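Local atomic coordinates of 6-phospho-alpha-glucosidase (PDB entry 6VC6), a protein that probably hydrolyses 6-phospho-alpha-glucosides, using bound NAD and a manganese ion in the manner of family 4 glycoside hydrolases. Residues E73-M78 with I130-Q135; L156-P161 with L393-Y398; D427-I430 with M436-E439. All coordinates share one frame; numbering follows the deposited sequence.

Contact 1: residues E73-M78 with I130-Q135; sequences EAYKDM and IHQIRQ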
# COMPACT_ATOMS: atom_id res chain seq x y z
N GLU A 73 0.52 -16.07 -20.85
CA GLU A 73 -0.85 -15.67 -21.14
C GLU A 73 -1.19 -14.34 -20.48
O GLU A 73 -2.01 -13.58 -21.01
CB GLU A 73 -1.83 -16.75 -20.68
CG GLU A 73 -1.85 -18.00 -21.53
CD GLU A 73 -2.93 -18.97 -21.10
OE1 GLU A 73 -3.71 -18.62 -20.19
OE2 GLU A 73 -3.00 -20.08 -21.66
N ALA A 74 -0.58 -14.04 -19.33
CA ALA A 74 -0.99 -12.88 -18.55
C ALA A 74 -0.32 -11.60 -19.04
O ALA A 74 -0.98 -10.56 -19.13
CB ALA A 74 -0.67 -13.11 -17.07
N TYR A 75 0.97 -11.65 -19.35
CA TYR A 75 1.77 -10.44 -19.54
C TYR A 75 1.99 -10.07 -21.00
O TYR A 75 2.62 -9.04 -21.26
CB TYR A 75 3.12 -10.61 -18.84
CG TYR A 75 3.02 -10.96 -17.37
CD1 TYR A 75 1.98 -10.47 -16.59
CD2 TYR A 75 3.96 -11.78 -16.77
CE1 TYR A 75 1.88 -10.79 -15.25
CE2 TYR A 75 3.87 -12.11 -15.42
CZ TYR A 75 2.82 -11.61 -14.67
OH TYR A 75 2.73 -11.92 -13.34
N LYS A 76 1.49 -10.85 -21.95
CA LYS A 76 1.74 -10.57 -23.35
C LYS A 76 0.79 -9.48 -23.85
O LYS A 76 -0.43 -9.58 -23.66
CB LYS A 76 1.58 -11.83 -24.19
CG LYS A 76 2.88 -12.58 -24.42
CD LYS A 76 2.87 -13.33 -25.74
CE LYS A 76 2.30 -14.73 -25.57
NZ LYS A 76 3.27 -15.63 -24.88
N ASP A 77 1.35 -8.45 -24.48
CA ASP A 77 0.59 -7.36 -25.09
C ASP A 77 -0.33 -6.69 -24.07
O ASP A 77 -1.55 -6.63 -24.23
CB ASP A 77 -0.19 -7.86 -26.31
CG ASP A 77 -0.75 -6.72 -27.14
OD1 ASP A 77 -1.99 -6.60 -27.23
OD2 ASP A 77 0.05 -5.95 -27.72
N MSE A 78 0.28 -6.18 -23.00
CA MSE A 78 -0.48 -5.51 -21.95
C MSE A 78 -0.14 -4.02 -21.89
O MSE A 78 1.01 -3.63 -22.10
CB MSE A 78 -0.20 -6.16 -20.60
CG MSE A 78 -0.85 -7.52 -20.42
SE MSE A 78 -2.79 -7.41 -20.21
CE MSE A 78 -3.31 -8.90 -21.35
N ILE A 130 8.43 -8.83 -11.78
CA ILE A 130 8.65 -7.76 -12.75
C ILE A 130 9.54 -8.25 -13.89
O ILE A 130 9.32 -7.90 -15.05
CB ILE A 130 9.25 -6.52 -12.06
CG1 ILE A 130 8.34 -6.05 -10.92
CG2 ILE A 130 9.47 -5.41 -13.07
CD1 ILE A 130 7.35 -4.98 -11.31
N HIS A 131 10.54 -9.07 -13.57
CA HIS A 131 11.40 -9.62 -14.62
C HIS A 131 10.59 -10.44 -15.62
O HIS A 131 10.85 -10.39 -16.82
CB HIS A 131 12.51 -10.47 -14.00
CG HIS A 131 13.70 -9.68 -13.55
ND1 HIS A 131 14.40 -8.84 -14.39
CD2 HIS A 131 14.31 -9.60 -12.34
CE1 HIS A 131 15.39 -8.28 -13.72
NE2 HIS A 131 15.36 -8.73 -12.48
N GLN A 132 9.63 -11.20 -15.12
CA GLN A 132 8.76 -11.95 -16.01
C GLN A 132 7.93 -11.04 -16.88
O GLN A 132 7.80 -11.27 -18.07
CB GLN A 132 7.84 -12.87 -15.22
CG GLN A 132 8.54 -14.07 -14.61
CD GLN A 132 7.58 -15.01 -13.91
OE1 GLN A 132 6.45 -14.64 -13.62
NE2 GLN A 132 8.02 -16.22 -13.65
N ILE A 133 7.39 -9.98 -16.29
CA ILE A 133 6.53 -9.05 -17.00
C ILE A 133 7.31 -8.36 -18.11
O ILE A 133 6.81 -8.21 -19.21
CB ILE A 133 5.97 -7.97 -16.04
CG1 ILE A 133 5.06 -8.60 -15.00
CG2 ILE A 133 5.23 -6.89 -16.81
CD1 ILE A 133 4.79 -7.71 -13.81
N ARG A 134 8.53 -7.95 -17.80
CA ARG A 134 9.37 -7.24 -18.74
C ARG A 134 9.82 -8.13 -19.90
O ARG A 134 10.21 -7.65 -20.94
CB ARG A 134 10.55 -6.59 -18.03
CG ARG A 134 10.16 -5.38 -17.19
CD ARG A 134 9.10 -4.54 -17.87
NE ARG A 134 8.89 -3.27 -17.19
CZ ARG A 134 7.78 -2.56 -17.26
NH1 ARG A 134 7.68 -1.42 -16.61
NH2 ARG A 134 6.76 -2.97 -17.99
N GLN A 135 9.77 -9.44 -19.67
CA GLN A 135 10.03 -10.43 -20.70
C GLN A 135 9.01 -10.37 -21.83
O GLN A 135 9.33 -10.63 -22.98
CB GLN A 135 10.10 -11.83 -20.10
CG GLN A 135 11.51 -12.31 -19.80
CD GLN A 135 11.56 -13.47 -18.81
OE1 GLN A 135 10.72 -14.37 -18.84
NE2 GLN A 135 12.55 -13.45 -17.93
O HOH W 1 4.83 -13.00 -12.18

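Contact 2: residues L156-P161 with L393-Y398; sequences LRREFP and LLVDAY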
# COMPACT_ATOMS: atom_id res chain seq x y z
N LEU A 156 13.00 -1.98 -5.89
CA LEU A 156 12.78 -1.83 -7.32
C LEU A 156 13.59 -0.68 -7.90
O LEU A 156 13.92 -0.69 -9.09
CB LEU A 156 11.29 -1.62 -7.60
CG LEU A 156 10.38 -2.81 -7.29
CD1 LEU A 156 8.96 -2.55 -7.77
CD2 LEU A 156 10.93 -4.09 -7.91
N ARG A 157 13.92 0.32 -7.07
CA ARG A 157 14.80 1.39 -7.53
C ARG A 157 16.17 0.86 -7.90
O ARG A 157 16.78 1.31 -8.89
CB ARG A 157 14.91 2.47 -6.44
CG ARG A 157 15.89 3.58 -6.77
CD ARG A 157 16.16 4.46 -5.55
NE ARG A 157 16.98 3.79 -4.54
CZ ARG A 157 18.30 3.69 -4.60
NH1 ARG A 157 18.96 4.21 -5.62
NH2 ARG A 157 18.96 3.06 -3.64
N ARG A 158 16.69 -0.10 -7.13
CA ARG A 158 18.00 -0.67 -7.42
C ARG A 158 17.95 -1.68 -8.55
O ARG A 158 18.84 -1.71 -9.40
CB ARG A 158 18.57 -1.32 -6.16
CG ARG A 158 18.67 -0.40 -4.95
CD ARG A 158 19.57 -1.02 -3.89
NE ARG A 158 19.43 -0.36 -2.59
CZ ARG A 158 20.09 -0.73 -1.50
NH1 ARG A 158 20.94 -1.75 -1.55
NH2 ARG A 158 19.91 -0.08 -0.36
N GLU A 159 16.91 -2.52 -8.59
CA GLU A 159 16.85 -3.59 -9.58
C GLU A 159 16.56 -3.04 -10.97
O GLU A 159 17.10 -3.54 -11.96
CB GLU A 159 15.80 -4.62 -9.18
CG GLU A 159 15.77 -5.84 -10.08
CD GLU A 159 16.96 -6.76 -9.88
OE1 GLU A 159 17.45 -6.86 -8.74
OE2 GLU A 159 17.41 -7.37 -10.87
N PHE A 160 15.71 -2.02 -11.07
CA PHE A 160 15.30 -1.45 -12.35
C PHE A 160 15.56 0.05 -12.33
O PHE A 160 14.62 0.86 -12.27
CB PHE A 160 13.83 -1.76 -12.63
CG PHE A 160 13.48 -3.21 -12.50
CD1 PHE A 160 13.74 -4.09 -13.53
CD2 PHE A 160 12.90 -3.70 -11.34
CE1 PHE A 160 13.42 -5.43 -13.42
CE2 PHE A 160 12.58 -5.04 -11.21
CZ PHE A 160 12.84 -5.91 -12.25
N PRO A 161 16.83 0.46 -12.41
CA PRO A 161 17.13 1.90 -12.33
C PRO A 161 16.70 2.68 -13.56
O PRO A 161 16.45 3.89 -13.45
CB PRO A 161 18.65 1.92 -12.14
CG PRO A 161 19.12 0.68 -12.81
CD PRO A 161 18.04 -0.35 -12.58
N LEU A 393 18.90 -0.37 4.73
CA LEU A 393 19.73 -1.45 5.26
C LEU A 393 19.07 -2.81 5.07
O LEU A 393 19.77 -3.82 4.92
CB LEU A 393 20.02 -1.21 6.74
CG LEU A 393 21.01 -0.09 7.07
CD1 LEU A 393 20.87 0.34 8.52
CD2 LEU A 393 22.44 -0.51 6.77
N LEU A 394 17.74 -2.86 5.05
CA LEU A 394 17.05 -4.13 4.88
C LEU A 394 17.24 -4.68 3.48
O LEU A 394 17.61 -5.85 3.30
CB LEU A 394 15.56 -3.97 5.19
CG LEU A 394 14.76 -5.27 5.13
CD1 LEU A 394 15.13 -6.19 6.28
CD2 LEU A 394 13.26 -4.98 5.13
N VAL A 395 16.99 -3.86 2.45
CA VAL A 395 17.22 -4.32 1.09
C VAL A 395 18.71 -4.45 0.79
O VAL A 395 19.08 -5.11 -0.18
CB VAL A 395 16.53 -3.39 0.07
CG1 VAL A 395 15.12 -3.05 0.53
CG2 VAL A 395 17.34 -2.13 -0.12
N ASP A 396 19.57 -3.83 1.61
CA ASP A 396 20.99 -4.15 1.56
C ASP A 396 21.22 -5.61 1.90
O ASP A 396 22.01 -6.30 1.24
CB ASP A 396 21.77 -3.25 2.52
CG ASP A 396 22.24 -1.97 1.87
OD1 ASP A 396 21.95 -1.76 0.68
OD2 ASP A 396 22.91 -1.17 2.56
N ALA A 397 20.54 -6.11 2.93
CA ALA A 397 20.66 -7.52 3.30
C ALA A 397 20.12 -8.43 2.21
O ALA A 397 20.63 -9.55 2.03
CB ALA A 397 19.92 -7.78 4.62
N TYR A 398 19.10 -7.98 1.47
CA TYR A 398 18.57 -8.78 0.37
C TYR A 398 19.60 -8.92 -0.74
O TYR A 398 19.81 -10.02 -1.27
CB TYR A 398 17.28 -8.16 -0.16
CG TYR A 398 16.91 -8.65 -1.54
CD1 TYR A 398 16.30 -9.89 -1.72
CD2 TYR A 398 17.16 -7.88 -2.67
CE1 TYR A 398 15.96 -10.35 -2.97
CE2 TYR A 398 16.81 -8.33 -3.93
CZ TYR A 398 16.22 -9.56 -4.08
OH TYR A 398 15.87 -10.01 -5.33
O HOH W 2 17.90 -9.11 -7.51

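Contact 3: residues D427-I430 with M436-E439; sequences DAMI and MWPE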
# COMPACT_ATOMS: atom_id res chain seq x y z
N ASP A 427 16.30 -13.89 14.38
CA ASP A 427 16.52 -15.33 14.34
C ASP A 427 15.20 -16.09 14.25
O ASP A 427 15.10 -17.10 13.56
CB ASP A 427 17.30 -15.77 15.58
CG ASP A 427 18.76 -15.36 15.51
OD1 ASP A 427 19.19 -14.86 14.45
OD2 ASP A 427 19.48 -15.54 16.52
N ALA A 428 14.16 -15.60 14.95
CA ALA A 428 12.86 -16.24 14.87
C ALA A 428 12.23 -16.08 13.49
O ALA A 428 11.53 -16.98 13.02
CB ALA A 428 11.93 -15.66 15.94
N MSE A 429 12.48 -14.96 12.82
CA MSE A 429 11.93 -14.70 11.50
C MSE A 429 12.59 -15.57 10.44
O MSE A 429 11.94 -16.06 9.52
CB MSE A 429 12.08 -13.22 11.13
CG MSE A 429 11.42 -12.26 12.10
SE MSE A 429 9.57 -11.84 11.67
CE MSE A 429 8.72 -13.35 12.55
N ILE A 430 13.91 -15.75 10.58
CA ILE A 430 14.67 -16.55 9.61
C ILE A 430 14.13 -17.97 9.56
O ILE A 430 14.06 -18.59 8.48
CB ILE A 430 16.17 -16.52 9.96
CG1 ILE A 430 16.76 -15.15 9.65
CG2 ILE A 430 16.93 -17.61 9.21
CD1 ILE A 430 18.20 -14.99 10.09
N MSE A 436 11.31 -18.44 1.80
CA MSE A 436 10.69 -17.25 1.23
C MSE A 436 11.58 -16.02 1.32
O MSE A 436 11.32 -15.00 0.68
CB MSE A 436 9.35 -16.97 1.91
CG MSE A 436 8.30 -18.04 1.67
SE MSE A 436 6.93 -18.08 3.06
CE MSE A 436 7.94 -19.01 4.44
N TRP A 437 12.63 -16.11 2.11
CA TRP A 437 13.59 -15.04 2.31
C TRP A 437 14.83 -15.27 1.46
O TRP A 437 15.10 -16.39 1.01
CB TRP A 437 14.00 -14.95 3.78
CG TRP A 437 13.15 -14.05 4.62
CD1 TRP A 437 11.89 -13.61 4.34
CD2 TRP A 437 13.51 -13.47 5.88
NE1 TRP A 437 11.44 -12.80 5.35
CE2 TRP A 437 12.41 -12.69 6.30
CE3 TRP A 437 14.65 -13.53 6.69
CZ2 TRP A 437 12.42 -11.99 7.50
CZ3 TRP A 437 14.65 -12.83 7.88
CH2 TRP A 437 13.55 -12.07 8.27
N PRO A 438 15.62 -14.23 1.20
CA PRO A 438 16.98 -14.46 0.71
C PRO A 438 17.85 -15.04 1.81
O PRO A 438 17.55 -14.92 3.00
CB PRO A 438 17.46 -13.06 0.30
CG PRO A 438 16.67 -12.14 1.18
CD PRO A 438 15.32 -12.79 1.34
N GLU A 439 18.92 -15.70 1.41
CA GLU A 439 19.87 -16.22 2.39
C GLU A 439 20.52 -15.07 3.14
O GLU A 439 20.83 -14.03 2.56
CB GLU A 439 20.93 -17.09 1.71
CG GLU A 439 21.09 -18.47 2.32
CD GLU A 439 22.31 -19.20 1.78
OE1 GLU A 439 23.44 -18.76 2.06
OE2 GLU A 439 22.13 -20.21 1.06

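Contact 1: residues E73-M78 with I130-Q135
Tyr-75 lays one face of its phenol ring against Ile-133, whose CG1 methylene stands over the middle of the ring. This is a CH-pi contact: CG1 lies 3.6 Å from the ring centroid and 5° off the normal, so the methylene carbon sits almost exactly above the ring centre. CG1 of Ile-133 sits beside the backbone N (chi1 -64°), which turns that branch, not CG2, to the ring. Isoleucine suits this helix face because CG1 gives an apolar methylene to lie on the ring, and the CA atoms of Tyr-75 and Ile-133 come within 5.6 Å. Further out on the ring, CE2 of Tyr-75 is 4.0 Å from OE1 of Gln-132. A water joins the phenol OH and that amide oxygen, 2.6 Å from Tyr-75 OH and donating a hydrogen bond of 2.7 Å to Gln-132 OE1. The extended Gln-132 chain carries its amide out to this water. In a second shell, Phe-38 meets the Tyr-75 ring, Cys-7 and Val-9 of strand 4-9 touch it, and Ile-142 touches Ile-133. Helix 71-75 lies in the crossover connection from strand 64-68 to strand 80-83 and packs on helix 113-136, as in a Rossmann-type dinucleotide-binding fold.

Contact 2: residues L156-P161 with L393-Y398
A helix-helix salt bridge, Arg-158 to Asp-396, joins the end of helix 149-159, in the Rossmann-type part of the chain, to helix 378-400 of the C-terminal part. With 9.3 Å between the nearest CA atoms, Arg-158 and Val-395, a long side chain is needed to span the gap, and arginine, extended from CG to NE, does so. Both terminal nitrogens converge on one oxygen: NH2 of Arg-158 is 2.8 Å from OD1 of Asp-396, a weak bond bent to 129°, while the NH1 to OD1 distance is improbably short and its exact value is doubtful. Since one oxygen takes both nitrogens and the planes are 66° apart, this is not the flat bidentate pairing of two oxygens with two nitrogens. Asp-396 is left with OD2 for Lys-405, and Arg-158 turns NE to Glu-154, so each charge has a second partner of opposite sign. One face of the guanidinium is covered near its rim by CG2 of Val-395, 3.3 Å from NH2 of Arg-158; a compact apolar group fits where a flat cation needs cover without competing for its N-H groups. A leucine in place of Arg-158 would probably leave OD1 of Asp-396 without its cationic mate and deprive Glu-154 of a partner. Farther along, Glu-159 also bonds Tyr-399, and a water links the helices, donating to OE1 of Glu-159 at 2.6 Å and lying 3.1 Å from OH of Tyr-398.

Contact 3: residues D427-I430 with M436-E439
Met-429, a selenomethionine here, and Ile-430 are consecutive residues of helix 419-432 that both touch the six-membered ring of Trp-437. Met-429 comes first and uses the root of its side chain: its CB lies 3.4 Å from CH2 of Trp-437, and its carbonyl carbon stands over one face of the indole, toward the rim. Beyond CB the chain bends twice (chi2 -90°, chi3 85°), leading the selenium away from the indole; the flexible side chain also packs on Ile-99 and Ala-117, so it fills space between neighbouring helices. Ile-430 follows, placing CG1 3.6 Å from CZ3 of Trp-437, the two side chains meeting at about a right angle. With CG1 anti to the carbonyl carbon (chi1 -72°), it is this branch of Ile-430, not CG2, that comes to the indole. Tryptophan suits the place because its broad apolar ring spans both helix residues while its one polar atom can still be satisfied: NE1 bonds the backbone oxygen of Ala-117, and the ring also touches Leu-120 and Arg-121. The indole is thereby fixed between helix 113-136 and helix 419-432. The arrangement is that of a C-terminal tail which, having left its last helix, turns back and packs an aromatic residue on that helix.

Overall arrangement
Contact 1 is the buried one, aromatic and aliphatic groups meeting beside the NAD-binding sheet with a single water bridge at the margin; contacts 2 and 3 are partly buried. Contact 2 is carried by charges, whereas contact 3 is purely apolar between its segments. Helix 113-136 ties them together: it supplies one side of contact 1, touches both helices of contact 2 and receives the indole of contact 3. Contacts 1 and 2 meet directly, His-131 probably bonding Glu-159 and lying against Phe-160, and contacts 2 and 3 meet where Tyr-398 packs on Pro-438. Contacts 1 and 3 stay about 13 Å apart at their nearest atoms.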